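Local coordinates for type II restriction enzyme NlaIV (Neisseria lactamica, PDB 6QM2), which recognises the double-stranded DNA sequence 5'-GGNNCC-3' and cuts it in the middle to leave blunt ends with terminal 5'-phosphates, at residues A[121-127]-A[143-149]. Sequence-based numbering, arbitrary orientation.
Sequences LDVDYLI and LWLKKVW
Y125 and I127 pair with K146 and W144 in the antiparallel hairpin of strands 124-132 and 138-147, at one side of the mixed sheet of this PD-(D/E)XK-clan nuclease. Each pair is closed by two backbone hydrogen bonds; Y125 N to K146 O spans 2.7 Å and I127 N to W144 O 2.8 Å. Between them L126 and L145 form a non-hydrogen-bonded pair, and the CA-H of L126 points at W144 O.

On the face carrying Y125 and I127, the tyrosine ring lies alongside V148, its CE1 3.7 Å from V148 CB, while CG2 of I127 meets CE3 of the W144 indole at 4.0 Å. With CG anti to the carbonyl carbon (chi1 -72°), the Y125 ring also brings an edge to K146 O. On the other face, CD1 of L126 touches CD1 of L143, beneath helix 9-18. There the K147 chain, bent at chi2 and chi4, carries NZ to D124 OD1 (2.9 Å), which it meets from above the carboxylate plane; a longer salt bridge joins NZ to D122 OD1 at 3.5 Å, so two carboxylates share one ammonium, which probably keeps the lysine protonated.

Farther out, strand 88-95 flanks 124-132 through backbone bonds of D124 and L126, and Q150 accepts a hydrogen bond from K147 N. Where the strands part, one water donates to L121 O and V123 O and accepts from V148 N at 3.0 Å.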
# COMPACT_ATOMS: atom_id res chain seq x y z
N LEU A 121 5.61 29.54 3.95
CA LEU A 121 5.28 29.55 5.38
C LEU A 121 3.83 29.93 5.69
O LEU A 121 3.36 29.68 6.80
CB LEU A 121 6.21 30.50 6.14
CG LEU A 121 7.70 30.13 6.13
CD1 LEU A 121 8.58 31.32 6.50
CD2 LEU A 121 7.96 28.96 7.06
N ASP A 122 3.13 30.54 4.73
CA ASP A 122 1.72 30.90 4.88
C ASP A 122 0.79 29.89 4.20
O ASP A 122 -0.39 30.19 4.01
CB ASP A 122 1.47 32.31 4.31
CG ASP A 122 0.33 33.04 5.02
OD1 ASP A 122 0.45 33.28 6.24
OD2 ASP A 122 -0.67 33.39 4.36
N VAL A 123 1.29 28.70 3.85
CA VAL A 123 0.44 27.62 3.32
C VAL A 123 -0.54 27.18 4.40
O VAL A 123 -0.17 27.06 5.58
CB VAL A 123 1.26 26.40 2.85
CG1 VAL A 123 0.36 25.22 2.51
CG2 VAL A 123 2.12 26.76 1.64
N ASP A 124 -1.79 26.94 4.00
CA ASP A 124 -2.81 26.43 4.91
C ASP A 124 -2.86 24.91 4.83
O ASP A 124 -2.87 24.34 3.73
CB ASP A 124 -4.19 27.04 4.59
CG ASP A 124 -4.29 28.51 4.98
OD1 ASP A 124 -4.00 28.84 6.15
OD2 ASP A 124 -4.66 29.33 4.12
N TYR A 125 -2.89 24.26 5.99
CA TYR A 125 -2.95 22.81 6.10
C TYR A 125 -4.36 22.38 6.49
O TYR A 125 -4.77 22.60 7.63
CB TYR A 125 -1.94 22.29 7.13
CG TYR A 125 -0.51 22.40 6.66
CD1 TYR A 125 0.15 23.63 6.66
CD2 TYR A 125 0.19 21.28 6.23
CE1 TYR A 125 1.47 23.73 6.23
CE2 TYR A 125 1.51 21.37 5.80
CZ TYR A 125 2.14 22.60 5.80
OH TYR A 125 3.45 22.69 5.38
N LEU A 126 -5.10 21.81 5.53
CA LEU A 126 -6.41 21.23 5.80
C LEU A 126 -6.17 19.79 6.24
O LEU A 126 -5.80 18.94 5.42
CB LEU A 126 -7.29 21.27 4.55
CG LEU A 126 -8.73 20.75 4.68
CD1 LEU A 126 -9.55 21.62 5.63
CD2 LEU A 126 -9.40 20.67 3.31
N ILE A 127 -6.38 19.52 7.53
CA ILE A 127 -6.01 18.24 8.13
C ILE A 127 -7.25 17.41 8.50
O ILE A 127 -8.04 17.84 9.34
CB ILE A 127 -5.13 18.43 9.38
CG1 ILE A 127 -3.96 19.38 9.08
CG2 ILE A 127 -4.60 17.09 9.87
CD1 ILE A 127 -3.15 19.78 10.30
N LEU A 143 -11.64 17.85 11.85
CA LEU A 143 -11.10 18.61 10.72
C LEU A 143 -10.45 19.88 11.25
O LEU A 143 -11.01 20.55 12.13
CB LEU A 143 -12.20 18.95 9.71
CG LEU A 143 -11.73 19.48 8.35
CD1 LEU A 143 -11.09 18.38 7.51
CD2 LEU A 143 -12.87 20.11 7.57
N TRP A 144 -9.28 20.21 10.71
CA TRP A 144 -8.54 21.41 11.11
C TRP A 144 -8.05 22.19 9.89
O TRP A 144 -7.80 21.62 8.83
CB TRP A 144 -7.30 21.04 11.93
CG TRP A 144 -7.56 20.40 13.26
CD1 TRP A 144 -7.83 21.03 14.44
CD2 TRP A 144 -7.52 19.00 13.55
NE1 TRP A 144 -7.97 20.11 15.45
CE2 TRP A 144 -7.79 18.85 14.93
CE3 TRP A 144 -7.29 17.85 12.78
CZ2 TRP A 144 -7.84 17.60 15.55
CZ3 TRP A 144 -7.34 16.60 13.40
CH2 TRP A 144 -7.60 16.49 14.78
N LEU A 145 -7.93 23.51 10.07
CA LEU A 145 -7.20 24.38 9.15
C LEU A 145 -6.14 25.11 9.97
O LEU A 145 -6.47 25.93 10.82
CB LEU A 145 -8.14 25.38 8.47
CG LEU A 145 -7.53 26.18 7.31
CD1 LEU A 145 -7.26 25.29 6.10
CD2 LEU A 145 -8.44 27.34 6.92
N LYS A 146 -4.87 24.77 9.72
CA LYS A 146 -3.76 25.27 10.53
C LYS A 146 -2.59 25.72 9.65
O LYS A 146 -2.48 25.31 8.49
CB LYS A 146 -3.28 24.18 11.50
CG LYS A 146 -4.32 23.70 12.51
CD LYS A 146 -4.29 24.52 13.79
CE LYS A 146 -5.63 24.49 14.52
NZ LYS A 146 -5.56 25.22 15.81
N LYS A 147 -1.73 26.57 10.21
CA LYS A 147 -0.44 26.92 9.60
C LYS A 147 0.62 25.91 10.03
O LYS A 147 0.43 25.20 11.02
CB LYS A 147 -0.01 28.34 10.00
CG LYS A 147 -0.41 29.44 9.02
CD LYS A 147 -1.92 29.60 8.91
CE LYS A 147 -2.29 30.80 8.04
NZ LYS A 147 -1.81 30.68 6.64
N VAL A 148 1.73 25.85 9.29
CA VAL A 148 2.83 24.92 9.61
C VAL A 148 3.39 25.11 11.03
O VAL A 148 3.74 24.14 11.69
CB VAL A 148 3.99 25.00 8.56
CG1 VAL A 148 4.75 26.32 8.64
CG2 VAL A 148 4.95 23.82 8.72
N TRP A 149 3.46 26.36 11.48
CA TRP A 149 3.95 26.69 12.82
C TRP A 149 2.99 26.25 13.94
O TRP A 149 3.42 26.02 15.06
CB TRP A 149 4.33 28.19 12.95
CG TRP A 149 3.31 29.21 12.46
CD1 TRP A 149 3.22 29.72 11.19
CD2 TRP A 149 2.29 29.86 13.22
NE1 TRP A 149 2.18 30.62 11.11
CE2 TRP A 149 1.60 30.73 12.35
CE3 TRP A 149 1.89 29.77 14.56
CZ2 TRP A 149 0.52 31.52 12.77
CZ3 TRP A 149 0.81 30.56 14.99
CH2 TRP A 149 0.14 31.42 14.09
O HOH W 1 2.33 27.17 6.65